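Long-range contacts in cellulosomal scaffoldin anchoring protein C (Acetivibrio cellulolyticus, PDB 4UYP), which presents a type I cohesin domain that docks the dockerin of the adaptor scaffoldin ScaB, helping to attach the multienzyme cellulosome to the bacterial cell surface: residues 2-7 with 19-24; 112-117 with 134-139. One frame throughout, in Å; residues are numbered along the deposited sequence. Where two conformers were deposited one is given.

Contact 1. Residues 2-7 with 19-24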
loop_
_atom_site.group_PDB
_atom_site.type_symbol
_atom_site.label_atom_id
_atom_site.label_comp_id
_atom_site.label_asym_id
_atom_site.label_seq_id
_atom_site.Cartn_x
_atom_site.Cartn_y
_atom_site.Cartn_z
ATOM N N LEU C 2 -19.061 9.832 0.294
ATOM C CA LEU C 2 -18.314 9.580 -0.969
ATOM C C LEU C 2 -17.836 8.130 -0.985
ATOM O O LEU C 2 -17.277 7.658 0.014
ATOM C CB LEU C 2 -17.117 10.503 -0.905
ATOM C CG LEU C 2 -16.137 10.371 -2.081
ATOM C CD1 LEU C 2 -16.753 10.657 -3.433
ATOM C CD2 LEU C 2 -14.892 11.278 -1.871
ATOM N N GLN C 3 -18.038 7.506 -2.159
ATOM C CA GLN C 3 -17.622 6.067 -2.321
ATOM C C GLN C 3 -16.747 6.031 -3.555
ATOM O O GLN C 3 -17.133 6.467 -4.665
ATOM C CB GLN C 3 -18.878 5.207 -2.560
ATOM C CG GLN C 3 -19.865 5.098 -1.402
ATOM C CD GLN C 3 -21.195 4.486 -1.847
ATOM O OE1 GLN C 3 -21.297 3.845 -2.915
ATOM N NE2 GLN C 3 -22.235 4.708 -1.050
ATOM N N VAL C 4 -15.601 5.407 -3.310
ATOM C CA VAL C 4 -14.627 5.169 -4.448
ATOM C C VAL C 4 -14.688 3.649 -4.757
ATOM O O VAL C 4 -14.548 2.810 -3.853
ATOM C CB VAL C 4 -13.261 5.567 -4.015
ATOM C CG1 VAL C 4 -12.245 5.378 -5.206
ATOM C CG2 VAL C 4 -13.277 7.038 -3.610
ATOM N N ASP C 5 -14.865 3.360 -6.027
ATOM C CA ASP C 5 -14.988 1.925 -6.458
ATOM C C ASP C 5 -13.853 1.651 -7.442
ATOM O O ASP C 5 -13.777 2.347 -8.486
ATOM C CB ASP C 5 -16.270 1.691 -7.114
ATOM C CG ASP C 5 -16.450 0.257 -7.485
ATOM O OD1 ASP C 5 -16.909 -0.536 -6.650
ATOM O OD2 ASP C 5 -16.113 -0.101 -8.710
ATOM N N ILE C 6 -13.062 0.612 -7.173
ATOM C CA ILE C 6 -12.100 0.044 -8.181
ATOM C C ILE C 6 -12.850 -1.067 -8.871
ATOM O O ILE C 6 -13.238 -2.081 -8.199
ATOM C CB ILE C 6 -10.834 -0.435 -7.505
ATOM C CG1 ILE C 6 -10.112 0.712 -6.748
ATOM C CG2 ILE C 6 -9.900 -1.131 -8.517
ATOM C CD1 ILE C 6 -8.874 0.231 -6.067
ATOM N N GLY C 7 -13.137 -0.984 -10.159
ATOM C CA GLY C 7 -13.927 -1.997 -10.862
ATOM C C GLY C 7 -13.147 -3.304 -11.009
ATOM O O GLY C 7 -11.904 -3.316 -11.020
ATOM N N VAL C 19 -9.321 -1.287 -15.643
ATOM C CA VAL C 19 -9.900 -1.187 -14.310
ATOM C C VAL C 19 -10.333 0.291 -14.127
ATOM O O VAL C 19 -9.482 1.138 -13.858
ATOM C CB VAL C 19 -8.798 -1.627 -13.284
ATOM C CG1 VAL C 19 -9.249 -1.324 -11.842
ATOM C CG2 VAL C 19 -8.531 -3.134 -13.399
ATOM N N PRO C 20 -11.649 0.545 -14.121
ATOM C CA PRO C 20 -12.160 1.936 -13.889
ATOM C C PRO C 20 -12.203 2.256 -12.400
ATOM O O PRO C 20 -12.534 1.420 -11.585
ATOM C CB PRO C 20 -13.547 1.919 -14.516
ATOM C CG PRO C 20 -14.030 0.498 -14.320
ATOM C CD PRO C 20 -12.753 -0.392 -14.427
ATOM N N ILE C 21 -11.874 3.502 -12.099
ATOM C CA ILE C 21 -11.996 4.029 -10.757
ATOM C C ILE C 21 -13.157 5.047 -10.802
ATOM O O ILE C 21 -13.086 6.077 -11.505
ATOM C CB ILE C 21 -10.723 4.669 -10.213
ATOM C CG1 ILE C 21 -9.514 3.691 -10.170
ATOM C CG2 ILE C 21 -11.006 5.326 -8.843
ATOM C CD1 ILE C 21 -8.157 4.323 -10.243
ATOM N N THR C 22 -14.226 4.734 -10.053
ATOM C CA THR C 22 -15.496 5.476 -10.116
ATOM C C THR C 22 -15.700 6.172 -8.784
ATOM O O THR C 22 -15.431 5.606 -7.718
ATOM C CB THR C 22 -16.738 4.572 -10.395
ATOM O OG1 THR C 22 -16.505 3.786 -11.570
ATOM C CG2 THR C 22 -18.095 5.385 -10.486
ATOM N N PHE C 23 -16.195 7.401 -8.824
ATOM C CA PHE C 23 -16.606 8.074 -7.596
ATOM C C PHE C 23 -18.163 8.273 -7.601
ATOM O O PHE C 23 -18.782 8.691 -8.599
ATOM C CB PHE C 23 -16.090 9.518 -7.601
ATOM C CG PHE C 23 -14.574 9.715 -7.512
ATOM C CD1 PHE C 23 -13.705 8.643 -7.227
ATOM C CD2 PHE C 23 -14.022 10.996 -7.734
ATOM C CE1 PHE C 23 -12.298 8.859 -7.167
ATOM C CE2 PHE C 23 -12.644 11.218 -7.595
ATOM C CZ PHE C 23 -11.785 10.152 -7.318
ATOM N N THR C 24 -18.735 7.886 -6.462
ATOM C CA THR C 24 -20.206 7.947 -6.261
ATOM C C THR C 24 -20.453 8.814 -5.034
ATOM O O THR C 24 -19.729 8.802 -4.089
ATOM C CB THR C 24 -20.772 6.489 -6.179
ATOM O OG1 THR C 24 -20.696 5.935 -7.521
ATOM C CG2 THR C 24 -22.307 6.480 -5.860
HETATM O O HOH W 1 -18.140 4.563 -6.804
HETATM O O HOH W 2 -15.375 1.449 -10.909
#
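Residues 2-7 and 19-24 run antiparallel as the two arms of a beta hairpin, their strand axes 165° apart and 4.7 Å at closest approach. Gln-3 faces Thr-24 and Asp-5 faces Thr-22 as hydrogen-bonded pairs, each closed by two nearly straight backbone bonds; Thr-22 N to Asp-5 O, for example, measures 2.9 Å. A fifth bond, Gly-7 N to Pro-20 O (2.9 Å), carries the pairing past the first strand segment. The non-hydrogen-bonded pairs are Val-4 with Phe-23 and Ile-6 with Ile-21, whose side chains share the buried face. There Val-4 lies alongside Phe-23 and brings both methyls close to CD1 and CE1 of the ring, CG2 being 4.0 Å from Phe-23 CD1. With CG1 anti to the backbone N (chi1 -178°), Val-4 also brings that methyl to 3.8 Å from Ile-21 CG2. Tighter than usual is Ile-6 CG2 against Val-19 CG1, at 3.4 Å. The face bearing Asp-5 and Thr-22 is wetter: a water lies 2.8 Å from Asp-5 OD2 and within reach of Pro-20 O. Asp-5 and Ile-6 belong to a calcium site seen in this protein, here without its metal. On its far edge, strand 3-11 pairs with strand 133-141, while Phe-23 stacks on Phe-93 and meets Phe-121 edge-to-face, and Phe-36 of strand 33-39 covers Val-4 and Ile-21.

Contact 2. Residues 112-117 with 134-139. With SO4 (sulfate ion), chain P.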
loop_
_atom_site.group_PDB
_atom_site.type_symbol
_atom_site.label_atom_id
_atom_site.label_comp_id
_atom_site.label_asym_id
_atom_site.label_seq_id
_atom_site.Cartn_x
_atom_site.Cartn_y
_atom_site.Cartn_z
ATOM N N ILE C 112 -6.725 -5.571 -6.606
ATOM C CA ILE C 112 -6.231 -4.171 -6.933
ATOM C C ILE C 112 -6.873 -3.333 -5.816
ATOM O O ILE C 112 -8.060 -3.168 -5.699
ATOM C CB ILE C 112 -6.812 -3.793 -8.341
ATOM C CG1 ILE C 112 -6.442 -4.822 -9.440
ATOM C CG2 ILE C 112 -6.273 -2.446 -8.720
ATOM C CD1 ILE C 112 -4.949 -5.152 -9.626
ATOM N N THR C 113 -5.932 -2.924 -4.970
ATOM C CA THR C 113 -6.300 -2.437 -3.625
ATOM C C THR C 113 -6.103 -0.945 -3.387
ATOM O O THR C 113 -5.090 -0.462 -3.764
ATOM C CB THR C 113 -5.425 -3.209 -2.518
ATOM O OG1 THR C 113 -4.052 -3.102 -2.716
ATOM C CG2 THR C 113 -5.754 -4.786 -2.593
ATOM N N THR C 114 -7.059 -0.288 -2.787
ATOM C CA THR C 114 -6.867 1.168 -2.380
ATOM C C THR C 114 -5.897 1.265 -1.205
ATOM O O THR C 114 -6.138 0.548 -0.194
ATOM C CB THR C 114 -8.181 1.733 -2.019
ATOM O OG1 THR C 114 -9.153 1.597 -3.081
ATOM C CG2 THR C 114 -7.995 3.283 -1.760
ATOM N N ASN C 115 -4.921 2.116 -1.273
ATOM C CA ASN C 115 -3.895 2.293 -0.206
ATOM C C ASN C 115 -4.345 3.493 0.663
ATOM O O ASN C 115 -4.175 4.629 0.228
ATOM C CB ASN C 115 -2.531 2.411 -0.809
ATOM C CG ASN C 115 -1.402 2.380 0.237
ATOM O OD1 ASN C 115 -1.678 2.964 1.350
ATOM N ND2 ASN C 115 -0.267 1.907 -0.083
ATOM N N SER C 116 -4.816 3.238 1.898
ATOM C CA SER C 116 -5.355 4.343 2.736
ATOM C C SER C 116 -4.214 5.219 3.210
ATOM O O SER C 116 -4.555 6.349 3.601
ATOM C CB SER C 116 -6.258 3.793 3.856
ATOM O OG SER C 116 -5.386 3.000 4.567
ATOM N N ALA C 117 -2.962 4.822 3.217
ATOM C CA ALA C 117 -1.878 5.689 3.635
ATOM C C ALA C 117 -1.537 6.793 2.628
ATOM O O ALA C 117 -0.837 7.767 2.921
ATOM C CB ALA C 117 -0.655 4.885 4.036
ATOM N N TYR C 134 -14.301 2.852 0.414
ATOM C CA TYR C 134 -13.651 2.337 -0.790
ATOM C C TYR C 134 -14.103 0.935 -1.047
ATOM O O TYR C 134 -14.380 0.180 -0.076
ATOM C CB TYR C 134 -12.213 2.135 -0.490
ATOM C CG TYR C 134 -11.386 3.141 0.102
ATOM C CD1 TYR C 134 -11.577 4.505 -0.118
ATOM C CD2 TYR C 134 -10.330 2.744 0.878
ATOM C CE1 TYR C 134 -10.775 5.457 0.452
ATOM C CE2 TYR C 134 -9.465 3.649 1.407
ATOM C CZ TYR C 134 -9.670 4.950 1.204
ATOM O OH TYR C 134 -8.809 5.802 1.756
ATOM N N ASN C 135 -14.186 0.501 -2.299
ATOM C CA ASN C 135 -14.581 -0.839 -2.605
ATOM C C ASN C 135 -13.523 -1.279 -3.651
ATOM O O ASN C 135 -13.549 -0.752 -4.783
ATOM C CB ASN C 135 -15.958 -0.932 -3.188
ATOM C CG ASN C 135 -17.061 -0.521 -2.207
ATOM O OD1 ASN C 135 -18.138 -0.119 -2.626
ATOM N ND2 ASN C 135 -16.793 -0.621 -0.951
ATOM N N ASP C 136 -12.631 -2.187 -3.269
ATOM C CA ASP C 136 -11.505 -2.611 -4.134
ATOM C C ASP C 136 -12.051 -3.561 -5.268
ATOM O O ASP C 136 -13.192 -3.997 -5.315
ATOM C CB ASP C 136 -10.477 -3.364 -3.291
ATOM C CG ASP C 136 -9.631 -2.491 -2.391
ATOM O OD1 ASP C 136 -9.798 -1.263 -2.578
ATOM O OD2 ASP C 136 -8.851 -3.104 -1.606
ATOM N N GLY C 137 -11.118 -3.804 -6.223
ATOM C CA GLY C 137 -11.441 -4.604 -7.429
ATOM C C GLY C 137 -10.555 -5.824 -7.487
ATOM O O GLY C 137 -9.515 -5.939 -6.830
ATOM N N LYS C 138 -10.946 -6.751 -8.354
ATOM C CA LYS C 138 -10.123 -7.917 -8.621
ATOM C C LYS C 138 -10.057 -8.098 -10.164
ATOM O O LYS C 138 -10.993 -7.748 -10.906
ATOM C CB LYS C 138 -10.784 -9.200 -8.074
ATOM C CG LYS C 138 -10.870 -9.206 -6.548
ATOM C CD LYS C 138 -11.692 -10.438 -6.161
ATOM C CE LYS C 138 -12.410 -10.369 -4.875
ATOM N NZ LYS C 138 -13.047 -9.140 -4.568
ATOM N N ILE C 139 -8.925 -8.603 -10.622
ATOM C CA ILE C 139 -8.812 -9.062 -12.026
ATOM C C ILE C 139 -8.745 -10.577 -11.990
ATOM O O ILE C 139 -7.906 -11.182 -11.274
ATOM C CB ILE C 139 -7.509 -8.546 -12.653
ATOM C CG1 ILE C 139 -7.537 -7.017 -12.753
ATOM C CG2 ILE C 139 -7.275 -9.191 -14.070
ATOM C CD1 ILE C 139 -6.119 -6.461 -13.041
HETATM S S SO4 P . -13.031 -4.105 0.066
HETATM O O1 SO4 P . -14.153 -4.451 -0.927
HETATM O O2 SO4 P . -13.581 -3.784 1.467
HETATM O O3 SO4 P . -12.431 -2.860 -0.516
HETATM O O4 SO4 P . -11.964 -5.159 0.334
HETATM O O HOH W 3 -7.071 7.176 4.227
#
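Ile-112 and Gly-137 form an antiparallel hydrogen-bonded pair in the cohesin beta-sandwich, where strand 109-122 adjoins strand 133-141. Ile-112 N reaches Gly-137 O at 2.8 Å, nearly straight at the hydrogen; the return bond, Gly-137 N to Ile-112 O, is longer at 3.2 Å. Beyond this pair the regular backbone pairing stops, because strand 133-141 is interrupted at Asp-136 and a side chain takes over. The Asp-136 carboxylate receives Thr-114 N on OD1 at 2.9 Å, the donor standing 45° out of the carboxylate plane, and Thr-114 OG1 lies close to the same oxygen. Its OD2 comes near the same atom of Asp-136 in a second subunit, two like charges close together.

The close packing flanks this bond, with a methyl on a ring at one end and two isoleucines at the other. The Thr-114 torsion that sets OG1 opposite the carbonyl carbon (chi1 -56°) turns CG2 over one face of the Tyr-134 ring, a CH-pi contact 3.6 Å from the centroid and 16° off the ring normal. At the other end, the Ile-112 and Ile-139 chains meet obliquely through their CD1 methyls, backed by Ile-6 and Val-19.

Towards Ser-116 the contact loosens. Its CB merely approaches the edge of the Tyr-134 ring, and a water 2.7 Å from Ser-116 O has a weak, longer link to Tyr-134 OH. Much of this side faces the second subunit, another copy of the protein: Ser-116 OG bonds Asn-111 O there, and Thr-113 OG1 bonds its Ser-116 OG. Asn-135 and Asp-136 belong to a calcium site seen in this protein; no calcium is bound here. A sulfate, probably from the crystallisation liquor, accepts from Asp-136 N of both copies, its O3 lying 2.8 Å from Asp-136 N of this chain.

Contacts 1 and 2 share an interface within one sheet, since strands 3-11 and 133-141 are neighbours; their centres are 9 Å apart. Ile-6 N meets Asn-135 O at 2.8 Å, a probable hydrogen bond, and Ile-6 CD1 packs 3.3 Å from Thr-114 OG1. Contact 1 is a regular hairpin with one buried apolar face and one partly exposed polar face. Contact 2 is the more buried, yet has less backbone pairing: a carboxylate substitutes for main-chain acceptors where its strand breaks, and a second subunit covers part of it. The calcium site draws on both of these neighbouring strands and so straddles the two contacts.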